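Local coordinates for reticulocyte binding protein (Streptococcus agalactiae COH1, PDB 3FAW) that probably hydrolyses alpha-1,6-glucosidic linkages in pullulan and related alpha-glucans, as a cell-wall-anchored pullulanase of the bacterial surface, at residues A[46-51]-A[122-127]; A[409-414]-A[429-434]. All blocks are in the same frame, centred on the assembly; numbering follows the deposited sequence.

Contact 1. Residues A[46-51]-A[122-127]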
ATOM      1  N   THR A  46      11.526  21.830 -25.812  1.00 18.10           N
ATOM      2  CA  THR A  46      10.782  20.574 -25.892  1.00 16.75           C
ATOM      3  C   THR A  46      11.440  19.535 -26.807  1.00 16.05           C
ATOM      4  O   THR A  46      11.164  18.341 -26.691  1.00 15.46           O
ATOM      5  CB  THR A  46       9.350  20.838 -26.395  1.00 18.12           C
ATOM      6  OG1 THR A  46       9.401  21.401 -27.715  1.00 19.67           O
ATOM      7  CG2 THR A  46       8.625  21.808 -25.458  1.00 15.44           C
ATOM      8  N   ASP A  47      12.288  19.989 -27.728  1.00 15.39           N
ATOM      9  CA  ASP A  47      13.128  19.086 -28.525  1.00 15.11           C
ATOM     10  C   ASP A  47      14.346  19.841 -29.081  1.00 13.84           C
ATOM     11  O   ASP A  47      14.562  21.005 -28.744  1.00 12.07           O
ATOM     12  CB  ASP A  47      12.311  18.382 -29.630  1.00 16.06           C
ATOM     13  CG  ASP A  47      11.809  19.329 -30.708  1.00 18.02           C
ATOM     14  OD1 ASP A  47      12.426  20.389 -30.939  1.00 23.84           O
ATOM     15  OD2 ASP A  47      10.792  18.994 -31.347  1.00 21.47           O
ATOM     16  N   LEU A  48      15.135  19.183 -29.927  1.00 13.10           N
ATOM     17  CA  LEU A  48      16.378  19.771 -30.426  1.00 14.42           C
ATOM     18  C   LEU A  48      16.161  21.080 -31.186  1.00 16.46           C
ATOM     19  O   LEU A  48      16.997  21.984 -31.112  1.00 17.43           O
ATOM     20  CB  LEU A  48      17.146  18.769 -31.300  1.00 14.60           C
ATOM     21  CG  LEU A  48      17.759  17.562 -30.576  1.00 14.71           C
ATOM     22  CD1 LEU A  48      18.490  16.645 -31.562  1.00 15.25           C
ATOM     23  CD2 LEU A  48      18.707  17.998 -29.461  1.00 13.10           C
ATOM     24  N   THR A  49      15.034  21.186 -31.894  1.00 17.63           N
ATOM     25  CA  THR A  49      14.770  22.331 -32.766  1.00 17.72           C
ATOM     26  C   THR A  49      13.498  23.118 -32.414  1.00 18.34           C
ATOM     27  O   THR A  49      12.923  23.777 -33.284  1.00 19.04           O
ATOM     28  CB  THR A  49      14.684  21.874 -34.242  1.00 18.05           C
ATOM     29  OG1 THR A  49      13.577  20.981 -34.408  1.00 17.45           O
ATOM     30  CG2 THR A  49      15.979  21.173 -34.674  1.00 17.23           C
ATOM     31  N   SER A  50      13.061  23.069 -31.156  1.00 18.84           N
ATOM     32  CA  SER A  50      11.801  23.723 -30.771  1.00 20.95           C
ATOM     33  C   SER A  50      11.773  24.251 -29.332  1.00 21.70           C
ATOM     34  O   SER A  50      12.140  23.542 -28.389  1.00 22.25           O
ATOM     35  CB  SER A  50      10.618  22.772 -30.995  1.00 21.05           C
ATOM     36  OG  SER A  50       9.387  23.477 -30.954  1.00 23.30           O
ATOM     37  N   ILE A  51      11.325  25.500 -29.187  1.00 21.42           N
ATOM     38  CA  ILE A  51      11.131  26.135 -27.882  1.00 22.84           C
ATOM     39  C   ILE A  51       9.745  26.778 -27.795  1.00 21.98           C
ATOM     40  O   ILE A  51       9.372  27.569 -28.657  1.00 22.14           O
ATOM     41  CB  ILE A  51      12.203  27.218 -27.615  1.00 23.36           C
ATOM     42  CG1 ILE A  51      13.574  26.566 -27.398  1.00 24.49           C
ATOM     43  CG2 ILE A  51      11.824  28.079 -26.401  1.00 24.03           C
ATOM     44  CD1 ILE A  51      14.689  27.556 -27.122  1.00 24.21           C
ATOM     45  N   TRP A 122      10.394  17.769 -19.046  1.00 12.21           N
ATOM     46  CA  TRP A 122      10.754  16.413 -18.623  1.00 12.67           C
ATOM     47  C   TRP A 122      10.862  15.440 -19.809  1.00 12.53           C
ATOM     48  O   TRP A 122      11.720  14.558 -19.798  1.00 14.18           O
ATOM     49  CB  TRP A 122       9.819  15.879 -17.520  1.00 11.70           C
ATOM     50  CG  TRP A 122       8.406  15.549 -17.939  1.00 11.57           C
ATOM     51  CD1 TRP A 122       7.303  16.346 -17.795  1.00 11.65           C
ATOM     52  CD2 TRP A 122       7.941  14.326 -18.526  1.00 11.02           C
ATOM     53  NE1 TRP A 122       6.189  15.702 -18.274  1.00 10.85           N
ATOM     54  CE2 TRP A 122       6.550  14.460 -18.725  1.00  9.57           C
ATOM     55  CE3 TRP A 122       8.566  13.131 -18.908  1.00  9.51           C
ATOM     56  CZ2 TRP A 122       5.770  13.444 -19.291  1.00  9.75           C
ATOM     57  CZ3 TRP A 122       7.789  12.122 -19.473  1.00 11.34           C
ATOM     58  CH2 TRP A 122       6.405  12.288 -19.659  1.00 11.31           C
ATOM     59  N   GLU A 123      10.014  15.609 -20.824  1.00 12.77           N
ATOM     60  CA  GLU A 123      10.101  14.801 -22.050  1.00 14.30           C
ATOM     61  C   GLU A 123      11.443  15.002 -22.764  1.00 13.85           C
ATOM     62  O   GLU A 123      12.039  14.045 -23.262  1.00 13.04           O
ATOM     63  CB  GLU A 123       8.965  15.131 -23.039  1.00 13.96           C
ATOM     64  CG  GLU A 123       7.558  14.777 -22.556  1.00 14.77           C
ATOM     65  CD  GLU A 123       6.848  15.932 -21.866  1.00 15.87           C
ATOM     66  OE1 GLU A 123       7.529  16.854 -21.359  1.00 16.87           O
ATOM     67  OE2 GLU A 123       5.604  15.911 -21.827  1.00 15.74           O
ATOM     68  N   PHE A 124      11.893  16.253 -22.823  1.00 13.83           N
ATOM     69  CA  PHE A 124      13.182  16.599 -23.429  1.00 14.20           C
ATOM     70  C   PHE A 124      14.350  16.124 -22.552  1.00 15.08           C
ATOM     71  O   PHE A 124      15.378  15.684 -23.074  1.00 14.75           O
ATOM     72  CB  PHE A 124      13.264  18.114 -23.666  1.00 15.53           C
ATOM     73  CG  PHE A 124      14.475  18.558 -24.468  1.00 15.36           C
ATOM     74  CD1 PHE A 124      14.791  17.953 -25.676  1.00 13.91           C
ATOM     75  CD2 PHE A 124      15.271  19.607 -24.020  1.00 14.71           C
ATOM     76  CE1 PHE A 124      15.896  18.371 -26.419  1.00 14.59           C
ATOM     77  CE2 PHE A 124      16.373  20.031 -24.756  1.00 15.23           C
ATOM     78  CZ  PHE A 124      16.686  19.410 -25.957  1.00 15.23           C
ATOM     79  N   LYS A 125      14.187  16.211 -21.228  1.00 14.28           N
ATOM     80  CA  LYS A 125      15.179  15.671 -20.286  1.00 14.13           C
ATOM     81  C   LYS A 125      15.344  14.154 -20.456  1.00 14.38           C
ATOM     82  O   LYS A 125      16.457  13.640 -20.365  1.00 14.28           O
ATOM     83  CB  LYS A 125      14.803  15.997 -18.832  1.00 14.99           C
ATOM     84  CG  LYS A 125      15.013  17.455 -18.442  1.00 14.87           C
ATOM     85  CD  LYS A 125      14.889  17.675 -16.940  1.00 14.47           C
ATOM     86  CE  LYS A 125      15.282  19.104 -16.569  1.00 14.03           C
ATOM     87  NZ  LYS A 125      15.072  19.432 -15.136  1.00 12.72           N
ATOM     88  N   ASP A 126      14.240  13.445 -20.696  1.00 14.35           N
ATOM     89  CA  ASP A 126      14.299  12.010 -21.020  1.00 14.00           C
ATOM     90  C   ASP A 126      14.993  11.777 -22.364  1.00 14.17           C
ATOM     91  O   ASP A 126      15.811  10.865 -22.493  1.00 15.02           O
ATOM     92  CB  ASP A 126      12.899  11.387 -21.079  1.00 13.41           C
ATOM     93  CG  ASP A 126      12.287  11.151 -19.708  1.00 11.60           C
ATOM     94  OD1 ASP A 126      13.002  11.235 -18.686  1.00  8.44           O
ATOM     95  OD2 ASP A 126      11.070  10.862 -19.663  1.00  9.15           O
ATOM     96  N   GLN A 127      14.657  12.589 -23.364  1.00 15.51           N
ATOM     97  CA  GLN A 127      15.298  12.481 -24.683  1.00 16.51           C
ATOM     98  C   GLN A 127      16.817  12.588 -24.558  1.00 15.60           C
ATOM     99  O   GLN A 127      17.544  11.810 -25.173  1.00 15.94           O
ATOM    100  CB  GLN A 127      14.772  13.547 -25.655  1.00 16.78           C
ATOM    101  CG  GLN A 127      15.367  13.452 -27.078  1.00 19.87           C
ATOM    102  CD  GLN A 127      14.750  14.436 -28.070  1.00 20.70           C
ATOM    103  OE1 GLN A 127      13.574  14.787 -27.970  1.00 22.44           O
ATOM    104  NE2 GLN A 127      15.548  14.874 -29.043  1.00 19.25           N
TER
HETATM  105  O   HOH W   1      14.522  16.511 -31.443  1.00 12.57           O

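Contact 2. Residues A[409-414]-A[429-434]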
ATOM      1  N   TYR A 409      11.387  14.856 -11.409  1.00 13.69           N
ATOM      2  CA  TYR A 409      10.969  13.607 -10.751  1.00 13.34           C
ATOM      3  C   TYR A 409       9.485  13.564 -10.401  1.00 12.50           C
ATOM      4  O   TYR A 409       8.850  12.509 -10.469  1.00 12.27           O
ATOM      5  CB  TYR A 409      11.779  13.368  -9.470  1.00 13.32           C
ATOM      6  CG  TYR A 409      13.107  12.668  -9.675  1.00 13.20           C
ATOM      7  CD1 TYR A 409      13.159  11.339 -10.091  1.00 12.47           C
ATOM      8  CD2 TYR A 409      14.312  13.322  -9.415  1.00 12.73           C
ATOM      9  CE1 TYR A 409      14.369  10.686 -10.263  1.00 10.06           C
ATOM     10  CE2 TYR A 409      15.528  12.676  -9.583  1.00 13.56           C
ATOM     11  CZ  TYR A 409      15.549  11.358 -10.005  1.00 13.29           C
ATOM     12  OH  TYR A 409      16.749  10.708 -10.165  1.00 14.19           O
ATOM     13  N   HIS A 410       8.939  14.711 -10.014  1.00 12.03           N
ATOM     14  CA  HIS A 410       7.547  14.775  -9.586  1.00 11.85           C
ATOM     15  C   HIS A 410       6.623  15.111 -10.755  1.00 11.37           C
ATOM     16  O   HIS A 410       7.060  15.679 -11.762  1.00 10.75           O
ATOM     17  CB  HIS A 410       7.377  15.812  -8.474  1.00 11.49           C
ATOM     18  CG  HIS A 410       8.294  15.602  -7.308  1.00 13.42           C
ATOM     19  ND1 HIS A 410       9.328  16.464  -7.008  1.00  9.85           N
ATOM     20  CD2 HIS A 410       8.333  14.625  -6.371  1.00 13.76           C
ATOM     21  CE1 HIS A 410       9.962  16.027  -5.934  1.00 12.37           C
ATOM     22  NE2 HIS A 410       9.379  14.914  -5.527  1.00 13.92           N
ATOM     23  N   PHE A 411       5.351  14.744 -10.618  1.00 10.37           N
ATOM     24  CA  PHE A 411       4.308  15.287 -11.483  1.00 11.88           C
ATOM     25  C   PHE A 411       4.320  16.803 -11.289  1.00 12.92           C
ATOM     26  O   PHE A 411       4.527  17.285 -10.175  1.00 13.59           O
ATOM     27  CB  PHE A 411       2.925  14.734 -11.139  1.00 10.81           C
ATOM     28  CG  PHE A 411       2.671  13.333 -11.631  1.00  9.76           C
ATOM     29  CD1 PHE A 411       2.916  12.979 -12.953  1.00  6.97           C
ATOM     30  CD2 PHE A 411       2.140  12.372 -10.772  1.00  9.62           C
ATOM     31  CE1 PHE A 411       2.663  11.690 -13.405  1.00  7.85           C
ATOM     32  CE2 PHE A 411       1.883  11.075 -11.220  1.00  9.75           C
ATOM     33  CZ  PHE A 411       2.142  10.737 -12.540  1.00  9.41           C
ATOM     34  N   MET A 412       4.114  17.542 -12.375  1.00 12.49           N
ATOM     35  CA  MET A 412       4.341  18.982 -12.373  1.00 12.77           C
ATOM     36  C   MET A 412       3.151  19.794 -12.867  1.00 12.67           C
ATOM     37  O   MET A 412       2.335  19.320 -13.662  1.00 11.95           O
ATOM     38  CB  MET A 412       5.556  19.310 -13.241  1.00 13.19           C
ATOM     39  CG  MET A 412       6.897  19.158 -12.538  1.00 12.62           C
ATOM     40  SD  MET A 412       8.272  19.434 -13.674  1.00 16.45           S
ATOM     41  CE  MET A 412       8.127  17.980 -14.714  1.00 13.82           C
ATOM     42  N   ASN A 413       3.070  21.027 -12.370  1.00 12.85           N
ATOM     43  CA  ASN A 413       2.209  22.048 -12.944  1.00 14.30           C
ATOM     44  C   ASN A 413       2.908  22.586 -14.190  1.00 14.40           C
ATOM     45  O   ASN A 413       4.115  22.393 -14.359  1.00 12.73           O
ATOM     46  CB  ASN A 413       1.968  23.191 -11.948  1.00 14.36           C
ATOM     47  CG  ASN A 413       1.244  22.739 -10.694  1.00 13.63           C
ATOM     48  OD1 ASN A 413       0.116  22.271 -10.755  1.00 12.85           O
ATOM     49  ND2 ASN A 413       1.890  22.902  -9.543  1.00 12.73           N
ATOM     50  N   GLU A 414       2.154  23.258 -15.057  1.00 16.63           N
ATOM     51  CA  GLU A 414       2.699  23.803 -16.312  1.00 18.45           C
ATOM     52  C   GLU A 414       3.815  24.830 -16.108  1.00 18.29           C
ATOM     53  O   GLU A 414       4.623  25.043 -17.014  1.00 19.78           O
ATOM     54  CB  GLU A 414       1.582  24.410 -17.172  1.00 18.43           C
ATOM     55  CG  GLU A 414       0.666  23.364 -17.793  1.00 22.06           C
ATOM     56  CD  GLU A 414      -0.501  23.959 -18.574  1.00 24.22           C
ATOM     57  OE1 GLU A 414      -1.244  23.173 -19.204  1.00 28.11           O
ATOM     58  OE2 GLU A 414      -0.678  25.201 -18.559  1.00 31.36           O
ATOM     59  N   THR A 429       5.447   8.974 -12.204  1.00 11.57           N
ATOM     60  CA  THR A 429       5.949   7.696 -12.723  1.00 12.51           C
ATOM     61  C   THR A 429       5.758   7.489 -14.228  1.00 13.31           C
ATOM     62  O   THR A 429       6.063   6.417 -14.738  1.00 14.61           O
ATOM     63  CB  THR A 429       5.353   6.496 -11.944  1.00 13.52           C
ATOM     64  OG1 THR A 429       3.923   6.573 -11.956  1.00 12.31           O
ATOM     65  CG2 THR A 429       5.870   6.488 -10.497  1.00  8.80           C
ATOM     66  N   THR A 430       5.259   8.507 -14.933  1.00 14.12           N
ATOM     67  CA  THR A 430       5.308   8.540 -16.395  1.00 13.18           C
ATOM     68  C   THR A 430       6.680   9.033 -16.886  1.00 13.30           C
ATOM     69  O   THR A 430       7.046   8.815 -18.038  1.00 11.11           O
ATOM     70  CB  THR A 430       4.198   9.442 -16.988  1.00 14.48           C
ATOM     71  OG1 THR A 430       4.298  10.765 -16.444  1.00 13.69           O
ATOM     72  CG2 THR A 430       2.823   8.876 -16.672  1.00 12.40           C
ATOM     73  N   HIS A 431       7.428   9.692 -16.000  1.00 12.50           N
ATOM     74  CA  HIS A 431       8.757  10.212 -16.321  1.00 12.23           C
ATOM     75  C   HIS A 431       9.768   9.074 -16.173  1.00 11.77           C
ATOM     76  O   HIS A 431       9.725   8.330 -15.201  1.00 13.04           O
ATOM     77  CB  HIS A 431       9.119  11.402 -15.414  1.00 10.58           C
ATOM     78  CG  HIS A 431       8.046  12.451 -15.328  1.00  9.96           C
ATOM     79  ND1 HIS A 431       8.129  13.536 -14.481  1.00  6.73           N
ATOM     80  CD2 HIS A 431       6.858  12.570 -15.971  1.00  8.24           C
ATOM     81  CE1 HIS A 431       7.045  14.281 -14.612  1.00  6.72           C
ATOM     82  NE2 HIS A 431       6.260  13.719 -15.514  1.00  6.59           N
ATOM     83  N   ALA A 432      10.669   8.949 -17.146  1.00 11.84           N
ATOM     84  CA  ALA A 432      11.502   7.748 -17.305  1.00 12.64           C
ATOM     85  C   ALA A 432      12.302   7.322 -16.067  1.00 12.64           C
ATOM     86  O   ALA A 432      12.282   6.143 -15.686  1.00 11.54           O
ATOM     87  CB  ALA A 432      12.447   7.916 -18.503  1.00 13.36           C
ATOM     88  N   MET A 433      13.018   8.257 -15.446  1.00 11.98           N
ATOM     89  CA  MET A 433      13.860   7.917 -14.296  0.50 12.55           C
ATOM     90  C   MET A 433      13.031   7.771 -13.015  1.00 12.39           C
ATOM     91  O   MET A 433      13.443   7.082 -12.083  1.00 14.36           O
ATOM     92  CB  MET A 433      14.977   8.945 -14.113  0.50 12.70           C
ATOM     93  CG  MET A 433      15.856   9.157 -15.345  0.50 13.19           C
ATOM     94  SD  MET A 433      16.621   7.658 -15.995  0.50 15.36           S
ATOM     95  CE  MET A 433      15.397   7.120 -17.183  0.50 17.22           C
ATOM     96  N   SER A 434      11.862   8.410 -12.979  1.00 13.17           N
ATOM     97  CA  SER A 434      10.897   8.210 -11.893  1.00 12.35           C
ATOM     98  C   SER A 434      10.241   6.833 -12.025  1.00 13.36           C
ATOM     99  O   SER A 434      10.021   6.142 -11.028  1.00 11.05           O
ATOM    100  CB  SER A 434       9.819   9.291 -11.916  1.00 13.27           C
ATOM    101  OG  SER A 434      10.368  10.574 -11.668  1.00 11.05           O
TER

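Contact 1. Residues A[46-51]-A[122-127]
F124 lays its ring against the backbone of T46 and D47, which makes up most of the contact. Its CG stands anti to the backbone N (chi1 -172°), which carries the ring off the helix toward the end of strand 40-47. F124 CE1 lies 3.4 Å from D47 C, and D47 N sits over one ring face. Nearer the helix, F124 CB is 3.7 Å from T46 O. L48 adds an apolar touch, its CD2 methyl 4.2 Å from F124 CE1, the side chains crossing at about a right angle.

One helical turn on, Q127 reaches out with an extended chain, and its NE2 comes 3.8 Å from L48 CG. One water accepts from both L48 N and Q127 NE2, at 3.1 Å each. The loop has its own brace: T49 N donates to D47 OD1 at 2.9 Å, a bent bond (132°) that meets the carboxylate from above its plane, an Asx turn within the type I turn D47 to S50 that joins strands 40-47 and 50-55.

With 233 Å² buried and direct hydrogen bonds absent between the segments, the chemistry implies adhesion by ring-to-backbone packing, supplemented beside the exposed L48 and Q127 by one water bridge.

Contact 2. Residues A[409-414]-A[429-434]
With CG beside the backbone N and anti to the carbonyl carbon, both F411 (chi1 -77°) and H431 (chi1 -49°) turn their rings toward each other in a buried contact. There they form an offset edge-to-face pair, the F411 edge turned to the H431 face, with centroids 5.9 Å apart and planes at 85°. T430 OG1 approaches the F411 ring at its edge, 3.6 Å from F411 CE1, while F411 CZ reaches T429 N at 3.8 Å. The imidazole is also met by backbone: H410 O lies near the H431 ring plane at its edge, 3.2 Å from H431 CE1. M412, bent at its last torsion, brings its CE methyl to 3.9 Å from H431 CE1.

H431 occupies the N-cap position of helix 432-449, which follows barrel strand 385-390 and precedes 453-456 in the chain, the third and fourth of eight parallel strands, as expected of the TIM-barrel catalytic domain of the alpha-amylase family. Both imidazole nitrogens have partners beyond the two segments, ND1 with Y408 O and NE2 with D494 OD2, which fix the rotation of the ring.

In the first turn of that helix, S434 OG donates to Y409 O at 2.7 Å, in the carbonyl plane and on a lone pair. S434 OG also lies at the Y409 ring edge, 3.3 Å from Y409 CD1, and M433 O stands at that ring's edge too, 4.1 Å from Y409 CE1.

Overall arrangement
From the N terminus, the chain runs through strands 40-47 and 50-55, and contact 1 closes a loop of 70 residues when helix 122-129 returns to the turn joining them. That helix directly follows strand 114-120, the last of the N-terminal sheet. Contact 2 opens much later, in the catalytic domain, and closes a 14-residue loop carrying strands 420-421 and 424-425. The loops therefore stand in series, neither nested nor crossed. Their centres lie about 14 Å apart and they touch: W122 stacks on H431, and D126 OD2 probably bonds A432 N at 3.2 Å. Helix 122-129 thus joins the N-terminal sheet to the start of barrel helix 432-449.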